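Local coordinates for Serine/threonine-protein acetyltransferase HopZ1a (Pseudomonas syringae pv. syringae, PDB 5KLP) that acetylates serine and threonine residues of host proteins and a lysine of its own, using acetyl-CoA with inositol hexakisphosphate as cofactor, to impair plant immunity, at residues Thr67-Asp70 / Ala71-Ile75; Ser168-Leu172 / Ser173-Ile177; Met274-Pro277 / Asp278-Ala282. The protein carries 10 engineered substitutions. All blocks are in the same frame, centred on the assembly; numbering follows the deposited sequence.

In the fold
From the N terminus, the three contacts follow one another in series; none nests in or crosses another, and each is local. Contact 1 is a turn of helix 61-79, packed between helix 189-202, helix 324-340 and the edge strand 85-87. Contact 2 lies at the junction where helix 153-167 ends and the chain turns into strand 175-179 of the mixed sheet, some 28 Å from contact 1, centre to centre. Contact 3 folds the chain back after helix 267-274, against helix 252-255, on the opposite side of the molecule's centre from contact 1. The nearest atoms of any two contacts are those of 2 and 3, about 13 Å apart.

Contact 1. Residues Thr67-Asp70 / Ala71-Ile75; sequences THLD and AMVYI
Leu-69 and Val-73 meet one turn apart on the helix, their side chains crossing at a slant. Leu-69 CG lies anti to its own nitrogen (chi1 -179°), and the branch ending in CD1 reaches forward to within 3.8 Å of Val-73 CG2. That same Val-73 methyl packs against the carbonyl oxygen of Leu-69, which accepts the Val-73 N-H over 2.8 Å between Val-73 N and Leu-69 O. The chain of selenomethionine Met-72 runs out extended and then bends at the selenium (chi3 -83°), folding the methyl CE back to 3.3 Å from His-68 O and, more loosely, to 4.3 Å from Leu-69 CD1.

All of this belongs to helix 61-79, whose regular pattern is disturbed here. Ala-71 N does not reach Thr-67 O directly; a water stands between them, accepting from Ala-71 N at 3.1 Å and donating to Thr-67 O. Ala-71 N and Met-72 N both turn to His-68 O, each through a weak bond. Regular pairing is back by Val-73, and Tyr-74 N follows, bonded to Asp-70 O at 2.9 Å.

The buried side chains fan out: Leu-69 touches Val-190, and Met-72 touches Met-191 and Leu-194, all three on helix 189-202, which begins with the active-site Cys-189. Helix 324-340 covers Met-72 through Glu-332 and Val-336, and there the side chain of Arg-335, which binds inositol hexakisphosphate, lies about 7 Å from that of Met-72. His-68 stacks its ring with Tyr-44 of helix 40-53. On the outer side Asp-70 uses OD1 to hold His-87 ND1 at the edge strand 85-87.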
loop_
_atom_site.group_PDB
_atom_site.type_symbol
_atom_site.label_atom_id
_atom_site.label_comp_id
_atom_site.label_asym_id
_atom_site.label_seq_id
_atom_site.Cartn_x
_atom_site.Cartn_y
_atom_site.Cartn_z
ATOM N N THR A 67 12.786 -8.179 -3.508
ATOM C CA THR A 67 13.996 -8.874 -3.074
ATOM C C THR A 67 14.513 -8.354 -1.736
ATOM O O THR A 67 14.999 -9.118 -0.902
ATOM C CB THR A 67 15.112 -8.733 -4.139
ATOM O OG1 THR A 67 14.696 -9.401 -5.335
ATOM C CG2 THR A 67 16.420 -9.337 -3.659
ATOM N N HIS A 68 14.389 -7.053 -1.514
ATOM C CA HIS A 68 14.954 -6.483 -0.307
ATOM C C HIS A 68 13.888 -6.153 0.728
ATOM O O HIS A 68 14.198 -5.565 1.770
ATOM C CB HIS A 68 15.761 -5.241 -0.664
ATOM C CG HIS A 68 16.911 -5.537 -1.573
ATOM N ND1 HIS A 68 18.019 -6.239 -1.156
ATOM C CD2 HIS A 68 17.103 -5.278 -2.889
ATOM C CE1 HIS A 68 18.861 -6.375 -2.165
ATOM N NE2 HIS A 68 18.332 -5.797 -3.227
ATOM N N LEU A 69 12.646 -6.559 0.458
ATOM C CA LEU A 69 11.534 -6.212 1.348
ATOM C C LEU A 69 11.689 -6.790 2.754
ATOM O O LEU A 69 11.402 -6.106 3.748
ATOM C CB LEU A 69 10.201 -6.671 0.748
ATOM C CG LEU A 69 8.984 -6.329 1.613
ATOM C CD1 LEU A 69 8.941 -4.836 1.872
ATOM C CD2 LEU A 69 7.699 -6.806 0.967
ATOM N N ASP A 70 12.146 -8.033 2.856
ATOM C CA ASP A 70 12.320 -8.648 4.172
ATOM C C ASP A 70 13.200 -7.779 5.077
ATOM O O ASP A 70 12.932 -7.647 6.270
ATOM C CB ASP A 70 12.928 -10.051 4.063
ATOM C CG ASP A 70 11.963 -11.063 3.472
ATOM O OD1 ASP A 70 10.745 -10.778 3.410
ATOM O OD2 ASP A 70 12.423 -12.159 3.088
ATOM N N ALA A 71 14.241 -7.178 4.510
ATOM C CA ALA A 71 15.151 -6.361 5.312
ATOM C C ALA A 71 14.446 -5.107 5.821
ATOM O O ALA A 71 14.605 -4.715 6.978
ATOM C CB ALA A 71 16.388 -5.989 4.517
HETATM N N MSE A 72 13.648 -4.485 4.965
HETATM C CA MSE A 72 12.940 -3.287 5.374
HETATM C C MSE A 72 11.822 -3.620 6.354
HETATM O O MSE A 72 11.568 -2.874 7.300
HETATM C CB MSE A 72 12.398 -2.549 4.152
HETATM C CG MSE A 72 13.489 -1.989 3.263
HETATM SE SE MSE A 72 12.760 -1.251 1.602
HETATM C CE MSE A 72 12.610 -2.899 0.576
ATOM N N VAL A 73 11.153 -4.746 6.144
ATOM C CA VAL A 73 10.106 -5.159 7.081
ATOM C C VAL A 73 10.680 -5.406 8.470
ATOM O O VAL A 73 10.127 -4.964 9.486
ATOM C CB VAL A 73 9.399 -6.432 6.591
ATOM C CG1 VAL A 73 8.609 -7.072 7.721
ATOM C CG2 VAL A 73 8.517 -6.120 5.391
ATOM N N TYR A 74 11.804 -6.117 8.501
ATOM C CA TYR A 74 12.507 -6.432 9.743
ATOM C C TYR A 74 12.876 -5.144 10.509
ATOM O O TYR A 74 12.741 -5.069 11.729
ATOM C CB TYR A 74 13.740 -7.284 9.437
ATOM C CG TYR A 74 14.495 -7.736 10.657
ATOM C CD1 TYR A 74 13.992 -8.759 11.451
ATOM C CD2 TYR A 74 15.719 -7.184 10.996
ATOM C CE1 TYR A 74 14.674 -9.201 12.565
ATOM C CE2 TYR A 74 16.415 -7.626 12.107
ATOM C CZ TYR A 74 15.885 -8.632 12.884
ATOM O OH TYR A 74 16.564 -9.065 13.991
ATOM N N ILE A 75 13.373 -4.142 9.790
ATOM C CA ILE A 75 13.759 -2.867 10.398
ATOM C C ILE A 75 12.533 -2.093 10.916
ATOM O O ILE A 75 12.516 -1.569 12.030
ATOM C CB ILE A 75 14.484 -1.956 9.368
ATOM C CG1 ILE A 75 15.861 -2.514 8.999
ATOM C CG2 ILE A 75 14.567 -0.530 9.872
ATOM C CD1 ILE A 75 16.769 -2.723 10.150
HETATM O O HOH W 1 15.454 -8.711 2.167
#

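Contact 2. Residues Ser168-Leu172 / Ser173-Ile177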
loop_
_atom_site.group_PDB
_atom_site.type_symbol
_atom_site.label_atom_id
_atom_site.label_comp_id
_atom_site.label_asym_id
_atom_site.label_seq_id
_atom_site.Cartn_x
_atom_site.Cartn_y
_atom_site.Cartn_z
ATOM N N SER A 168 -10.878 -21.578 2.834
ATOM C CA SER A 168 -10.206 -21.857 4.104
ATOM C C SER A 168 -11.116 -21.579 5.316
ATOM O O SER A 168 -10.741 -21.858 6.462
ATOM C CB SER A 168 -8.921 -21.036 4.220
ATOM O OG SER A 168 -9.218 -19.672 4.464
ATOM N N GLY A 169 -12.312 -21.056 5.055
ATOM C CA GLY A 169 -13.282 -20.797 6.106
ATOM C C GLY A 169 -13.449 -19.344 6.527
ATOM O O GLY A 169 -14.105 -19.056 7.520
ATOM N N VAL A 170 -12.868 -18.417 5.780
ATOM C CA VAL A 170 -13.093 -16.999 6.060
ATOM C C VAL A 170 -14.310 -16.498 5.306
ATOM O O VAL A 170 -14.323 -16.533 4.077
ATOM C CB VAL A 170 -11.879 -16.133 5.663
ATOM C CG1 VAL A 170 -12.158 -14.659 5.944
ATOM C CG2 VAL A 170 -10.616 -16.610 6.379
ATOM N N PRO A 171 -15.352 -16.044 6.033
ATOM C CA PRO A 171 -16.504 -15.465 5.327
ATOM C C PRO A 171 -16.095 -14.183 4.607
ATOM O O PRO A 171 -15.504 -13.291 5.220
ATOM C CB PRO A 171 -17.514 -15.179 6.447
ATOM C CG PRO A 171 -16.700 -15.095 7.694
ATOM C CD PRO A 171 -15.510 -15.998 7.499
ATOM N N LEU A 172 -16.386 -14.101 3.315
ATOM C CA LEU A 172 -15.946 -12.955 2.524
ATOM C C LEU A 172 -16.674 -11.687 2.952
ATOM O O LEU A 172 -16.274 -10.585 2.582
ATOM C CB LEU A 172 -16.159 -13.200 1.024
ATOM C CG LEU A 172 -15.314 -14.309 0.387
ATOM C CD1 LEU A 172 -15.339 -14.190 -1.141
ATOM C CD2 LEU A 172 -13.883 -14.310 0.923
ATOM N N SER A 173 -17.755 -11.835 3.717
ATOM C CA SER A 173 -18.457 -10.657 4.217
ATOM C C SER A 173 -17.618 -9.948 5.277
ATOM O O SER A 173 -17.958 -8.854 5.718
ATOM C CB SER A 173 -19.824 -11.041 4.789
ATOM O OG SER A 173 -19.670 -11.903 5.897
ATOM N N GLN A 174 -16.521 -10.581 5.691
ATOM C CA GLN A 174 -15.616 -9.965 6.649
ATOM C C GLN A 174 -14.341 -9.492 5.954
ATOM O O GLN A 174 -13.345 -9.169 6.606
ATOM C CB GLN A 174 -15.306 -10.943 7.792
ATOM C CG GLN A 174 -16.591 -11.417 8.492
ATOM C CD GLN A 174 -16.352 -12.147 9.810
ATOM O OE1 GLN A 174 -15.215 -12.306 10.261
ATOM N NE2 GLN A 174 -17.431 -12.585 10.432
ATOM N N VAL A 175 -14.385 -9.441 4.625
ATOM C CA VAL A 175 -13.226 -9.011 3.840
ATOM C C VAL A 175 -13.558 -7.788 2.995
ATOM O O VAL A 175 -14.623 -7.732 2.371
ATOM C CB VAL A 175 -12.725 -10.152 2.920
ATOM C CG1 VAL A 175 -11.484 -9.727 2.141
ATOM C CG2 VAL A 175 -12.421 -11.391 3.754
ATOM N N ALA A 176 -12.638 -6.820 2.975
ATOM C CA ALA A 176 -12.776 -5.628 2.149
ATOM C C ALA A 176 -11.537 -5.384 1.299
ATOM O O ALA A 176 -10.400 -5.547 1.755
ATOM C CB ALA A 176 -13.049 -4.393 3.025
ATOM N N ILE A 177 -11.759 -4.977 0.059
ATOM C CA ILE A 177 -10.658 -4.535 -0.774
ATOM C C ILE A 177 -10.844 -3.050 -1.013
ATOM O O ILE A 177 -11.836 -2.620 -1.605
ATOM C CB ILE A 177 -10.591 -5.288 -2.107
ATOM C CG1 ILE A 177 -10.449 -6.789 -1.856
ATOM C CG2 ILE A 177 -9.425 -4.774 -2.922
ATOM C CD1 ILE A 177 -10.438 -7.636 -3.110
#
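Val-170 and Val-175 press methyl to methyl on the buried side of this turn, their side chains crossing at about a right angle. Val-170 turns CG1 away from its backbone N (chi1 179°), to 3.9 Å from Val-175 CG2. Leu-172 adds its CD2 to the same Val-175 methyl from slightly farther away, at 4.3 Å. Leu-162 of helix 153-167 touches both Leu-172 and Val-175, while Leu-98 of helix 91-98 lies against Val-170.

These three residues are buried; on the other side Pro-171, Ser-173 and Gln-174 are partly exposed to solvent. Pro-171 CG rests on the extended Gln-174 side chain, 3.6 Å from Gln-174 CD. Looser is the approach of Pro-171 CB to Ser-173 OG at 4.0 Å, a van der Waals contact.

Between the two sides runs a short 3-10 turn. Gln-174 N reaches back to Pro-171 O at 2.9 Å, and Val-175 N to Leu-172 O at 3.0 Å. In both bonds the donor stands above the carbonyl plane, well away from a lone-pair direction. Just upstream, Gly-169 closes helix 153-167 in a Schellman motif with positive phi.

Two successive backbone bonds thus turn the chain, while valine and leucine methyls fill its inner side. The carbonyls of Pro-171 and Leu-172 are satisfied within the turn, whereas Ser-173 O is taken by His-248 NE2, and Val-175 enters the mixed sheet already anchored, with its backbone bonded to His-248 on the neighbouring strand.

Contact 3. Residues Met274-Pro277 / Asp278-Ala282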
loop_
_atom_site.group_PDB
_atom_site.type_symbol
_atom_site.label_atom_id
_atom_site.label_comp_id
_atom_site.label_asym_id
_atom_site.label_seq_id
_atom_site.Cartn_x
_atom_site.Cartn_y
_atom_site.Cartn_z
HETATM N N MSE A 274 -8.686 17.191 -2.759
HETATM C CA MSE A 274 -8.826 18.356 -1.878
HETATM C C MSE A 274 -10.115 19.134 -2.096
HETATM O O MSE A 274 -10.486 19.973 -1.278
HETATM C CB MSE A 274 -7.647 19.307 -2.053
HETATM C CG MSE A 274 -6.345 18.776 -1.503
HETATM SE SE MSE A 274 -5.060 20.241 -1.292
HETATM C CE MSE A 274 -5.925 21.179 0.196
ATOM N N LYS A 275 -10.793 18.857 -3.202
ATOM C CA LYS A 275 -12.036 19.547 -3.535
ATOM C C LYS A 275 -13.239 18.852 -2.922
ATOM O O LYS A 275 -14.342 19.383 -2.935
ATOM C CB LYS A 275 -12.197 19.630 -5.056
ATOM C CG LYS A 275 -11.266 20.625 -5.719
ATOM C CD LYS A 275 -11.815 21.132 -7.055
ATOM C CE LYS A 275 -13.335 21.104 -7.125
ATOM N NZ LYS A 275 -13.822 21.547 -8.463
ATOM N N ARG A 276 -13.023 17.655 -2.391
ATOM C CA ARG A 276 -14.106 16.882 -1.802
ATOM C C ARG A 276 -14.743 17.652 -0.648
ATOM O O ARG A 276 -14.048 18.178 0.217
ATOM C CB ARG A 276 -13.602 15.505 -1.344
ATOM C CG ARG A 276 -13.103 14.633 -2.507
ATOM C CD ARG A 276 -12.373 13.365 -2.036
ATOM N NE ARG A 276 -13.316 12.316 -1.664
ATOM C CZ ARG A 276 -13.663 12.060 -0.409
ATOM N NH1 ARG A 276 -13.128 12.779 0.573
ATOM N NH2 ARG A 276 -14.543 11.100 -0.136
ATOM N N PRO A 277 -16.079 17.738 -0.658
ATOM C CA PRO A 277 -16.901 18.470 0.312
ATOM C C PRO A 277 -16.610 18.102 1.762
ATOM O O PRO A 277 -16.672 18.979 2.625
ATOM C CB PRO A 277 -18.329 18.071 -0.067
ATOM C CG PRO A 277 -18.249 17.764 -1.512
ATOM C CD PRO A 277 -16.893 17.136 -1.725
ATOM N N ASP A 278 -16.315 16.832 2.031
ATOM C CA ASP A 278 -16.102 16.401 3.408
ATOM C C ASP A 278 -14.778 16.930 3.971
ATOM O O ASP A 278 -14.510 16.798 5.159
ATOM C CB ASP A 278 -16.152 14.867 3.512
ATOM C CG ASP A 278 -15.051 14.177 2.712
ATOM O OD1 ASP A 278 -14.286 14.862 2.001
ATOM O OD2 ASP A 278 -14.951 12.934 2.796
ATOM N N GLY A 279 -13.958 17.522 3.108
ATOM C CA GLY A 279 -12.696 18.127 3.506
ATOM C C GLY A 279 -11.656 17.166 4.062
ATOM O O GLY A 279 -10.602 17.587 4.547
ATOM N N ARG A 280 -11.931 15.870 3.991
ATOM C CA ARG A 280 -11.067 14.902 4.662
ATOM C C ARG A 280 -9.688 14.781 4.029
ATOM O O ARG A 280 -8.728 14.388 4.697
ATOM C CB ARG A 280 -11.753 13.537 4.709
ATOM C CG ARG A 280 -12.770 13.419 5.856
ATOM C CD ARG A 280 -13.503 12.083 5.865
ATOM N NE ARG A 280 -12.596 10.950 5.713
ATOM C CZ ARG A 280 -12.454 10.265 4.583
ATOM N NH1 ARG A 280 -13.172 10.600 3.515
ATOM N NH2 ARG A 280 -11.605 9.249 4.518
HETATM N N MSE A 281 -9.574 15.131 2.753
HETATM C CA MSE A 281 -8.294 15.035 2.058
HETATM C C MSE A 281 -7.583 16.385 1.991
HETATM O O MSE A 281 -6.541 16.506 1.349
HETATM C CB MSE A 281 -8.494 14.497 0.641
HETATM C CG MSE A 281 -9.130 13.120 0.554
HETATM SE SE MSE A 281 -7.946 11.723 1.259
HETATM C CE MSE A 281 -8.996 11.254 2.853
ATOM N N ALA A 282 -8.139 17.393 2.654
ATOM C CA ALA A 282 -7.730 18.775 2.409
ATOM C C ALA A 282 -6.898 19.396 3.532
ATOM O O ALA A 282 -6.555 20.575 3.468
ATOM C CB ALA A 282 -8.964 19.636 2.147
HETATM O O HOH W 2 -11.166 16.980 0.809
#
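Asp-278 and Arg-276 are brought together by two torsions. The aspartate turns its CG in between its own nitrogen and carbonyl carbon (chi1 63°), which carries the carboxylate back over the turn, and the arginine chain bends at chi3 (81°) to swing its guanidinium round to meet it. Arg-276 NH1 then lies 2.8 Å from Asp-278 OD1, in a salt bridge, and also makes a weak bond to OD2. The two flat groups are far from coplanar, their planes 63° apart.

Arg-280 completes the network from the other end. Its NH1 meets Asp-278 OD2 on the syn side at 3.0 Å, and OD2 lies nearly in the plane of the Arg-280 guanidinium. The backbone N of Arg-280 hydrogen-bonds to the same carboxylate from above its plane, 3.2 Å from Asp-278 OD1, which makes an Asx turn. The carboxylate is thus gripped by two arginines and a backbone N-H, and its negative charge presumably eases the close approach of the two guanidiniums, which stand almost perpendicular to each other. Selenomethionine Met-281 lays its CE over one face of the Arg-280 guanidinium, toward the rim.

Beneath the side chains are two successive type I turns. The first is closed by Gly-279 N on Arg-276 O at 3.0 Å, the second by Ala-282 N on Gly-279 O. At the base, selenomethionine Met-274 curls its CE to 3.9 Å from Ala-282 CB.

This surface loop of two turns follows helix 267-274 and docks on helix 252-255: Arg-276 NH2 bridges to Asp-254, Arg-280 NH1 bonds to Ala-253 O, and Met-281 packs on Ala-253, with Val-258 and Tyr-261 alongside.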